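Local coordinates for protein catalase-3 (Neurospora crassa, PDB 3EJ6) that is a heme-containing large-subunit catalase that breaks down hydrogen peroxide into oxygen and water, and so probably protects the cell from its toxicity, at residues V594-G599 and Q621-G626. Residues are numbered along the deposited sequence; the frame is centred on the assembly and turned at random.
Sequences VVVAEG and QILTDG
Leu623 reaches from its helix to the strand with both methyls. Its CD1 goes between two valines, 3.6 Å from CG1 of Val594 and 4.1 Å from CG2 of Val596, while CD2 touches Val596 alone, 4.0 Å from the same CG2. The leucine passes Val594 at a slant and crosses Val596 at about a right angle. With CG anti to the backbone N (chi1 -170°), it brings its forked end closer to the strand than the direction of its CB alone would. Strand 593-596 and helix 618-628 open a beta-alpha-beta unit completed by strand 633-636, in the parallel sheet of the C-terminal domain of long catalases, related to the glutaminase I clan. The axes of 594-596 and 621-626 come within 8.9 Å, their N-to-C directions 139° apart, so the helix runs roughly back against the strand, as the crossover requires. The CB of Val594 points toward the helix and its branches spread: CG1 also comes within 4.4 Å of CG2 of Ile622, whereas CG2 faces the helix backbone, 4.2 Å from O of Ile622 and 4.4 Å from CA of Gly626, which has no side chain there. Leu543 of the adjoining strand touches both Val594 and Ile622, and Leu643 of helix 640-645 packs against Leu623.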
loop_
_atom_site.group_PDB
_atom_site.type_symbol
_atom_site.label_atom_id
_atom_site.label_comp_id
_atom_site.label_asym_id
_atom_site.label_seq_id
_atom_site.Cartn_x
_atom_site.Cartn_y
_atom_site.Cartn_z
ATOM N N VAL A 594 0.554 -11.386 -50.019
ATOM C CA VAL A 594 1.610 -10.580 -50.634
ATOM C C VAL A 594 1.419 -10.541 -52.149
ATOM O O VAL A 594 1.085 -11.553 -52.764
ATOM C CB VAL A 594 3.009 -11.146 -50.307
ATOM C CG1 VAL A 594 4.098 -10.295 -50.947
ATOM C CG2 VAL A 594 3.211 -11.222 -48.800
ATOM N N VAL A 595 1.632 -9.370 -52.742
ATOM C CA VAL A 595 1.465 -9.194 -54.188
ATOM C C VAL A 595 2.498 -8.216 -54.751
ATOM O O VAL A 595 2.639 -7.097 -54.262
ATOM C CB VAL A 595 0.036 -8.708 -54.539
ATOM C CG1 VAL A 595 -0.320 -7.450 -53.756
ATOM C CG2 VAL A 595 -0.101 -8.475 -56.039
ATOM N N VAL A 596 3.221 -8.658 -55.778
ATOM C CA VAL A 596 4.206 -7.819 -56.457
ATOM C C VAL A 596 3.537 -7.041 -57.589
ATOM O O VAL A 596 2.970 -7.634 -58.508
ATOM C CB VAL A 596 5.364 -8.657 -57.032
ATOM C CG1 VAL A 596 6.407 -7.757 -57.683
ATOM C CG2 VAL A 596 6.000 -9.506 -55.940
ATOM N N ALA A 597 3.607 -5.714 -57.513
ATOM C CA ALA A 597 3.061 -4.846 -58.556
ATOM C C ALA A 597 3.905 -4.945 -59.825
ATOM O O ALA A 597 5.094 -5.264 -59.765
ATOM C CB ALA A 597 3.001 -3.406 -58.070
ATOM N N GLU A 598 3.282 -4.668 -60.967
ATOM C CA GLU A 598 3.954 -4.780 -62.263
ATOM C C GLU A 598 5.056 -3.732 -62.393
ATOM O O GLU A 598 4.828 -2.546 -62.149
ATOM C CB GLU A 598 2.951 -4.634 -63.412
ATOM C CG GLU A 598 3.543 -4.913 -64.794
ATOM C CD GLU A 598 2.494 -4.988 -65.890
ATOM O OE1 GLU A 598 2.783 -5.593 -66.944
ATOM O OE2 GLU A 598 1.384 -4.446 -65.702
ATOM N N GLY A 599 6.248 -4.184 -62.777
ATOM C CA GLY A 599 7.419 -3.313 -62.904
ATOM C C GLY A 599 8.332 -3.347 -61.688
ATOM O O GLY A 599 9.385 -2.707 -61.684
ATOM N N GLN A 621 12.902 -11.406 -49.484
ATOM C CA GLN A 621 12.610 -12.074 -48.212
ATOM C C GLN A 621 11.135 -11.953 -47.821
ATOM O O GLN A 621 10.559 -12.896 -47.283
ATOM C CB GLN A 621 13.494 -11.509 -47.092
ATOM C CG GLN A 621 13.477 -12.324 -45.798
ATOM C CD GLN A 621 14.109 -13.699 -45.954
ATOM O OE1 GLN A 621 15.196 -13.837 -46.516
ATOM N NE2 GLN A 621 13.430 -14.723 -45.448
ATOM N N ILE A 622 10.539 -10.793 -48.089
ATOM C CA ILE A 622 9.116 -10.559 -47.807
ATOM C C ILE A 622 8.220 -11.520 -48.593
ATOM O O ILE A 622 7.280 -12.095 -48.040
ATOM C CB ILE A 622 8.708 -9.101 -48.121
ATOM C CG1 ILE A 622 9.345 -8.142 -47.113
ATOM C CG2 ILE A 622 7.192 -8.942 -48.088
ATOM C CD1 ILE A 622 9.085 -6.680 -47.410
ATOM N N LEU A 623 8.521 -11.686 -49.878
ATOM C CA LEU A 623 7.777 -12.608 -50.743
ATOM C C LEU A 623 8.075 -14.067 -50.392
ATOM O O LEU A 623 7.184 -14.917 -50.439
ATOM C CB LEU A 623 8.114 -12.348 -52.216
ATOM C CG LEU A 623 7.255 -13.070 -53.260
ATOM C CD1 LEU A 623 5.807 -12.607 -53.193
ATOM C CD2 LEU A 623 7.821 -12.849 -54.654
ATOM N N THR A 624 9.331 -14.346 -50.050
ATOM C CA THR A 624 9.756 -15.691 -49.654
ATOM C C THR A 624 9.101 -16.118 -48.342
ATOM O O THR A 624 8.550 -17.214 -48.249
ATOM C CB THR A 624 11.289 -15.776 -49.496
ATOM O OG1 THR A 624 11.922 -15.457 -50.742
ATOM C CG2 THR A 624 11.714 -17.174 -49.065
ATOM N N ASP A 625 9.173 -15.248 -47.337
ATOM C CA ASP A 625 8.536 -15.494 -46.037
ATOM C C ASP A 625 7.032 -15.713 -46.177
ATOM O O ASP A 625 6.472 -16.623 -45.567
ATOM C CB ASP A 625 8.792 -14.326 -45.076
ATOM C CG ASP A 625 10.200 -14.327 -44.500
ATOM O OD1 ASP A 625 10.924 -15.334 -44.658
ATOM O OD2 ASP A 625 10.581 -13.313 -43.877
ATOM N N GLY A 626 6.391 -14.872 -46.983
ATOM C CA GLY A 626 4.958 -14.987 -47.250
ATOM C C GLY A 626 4.592 -16.334 -47.847
ATOM O O GLY A 626 3.629 -16.971 -47.418
#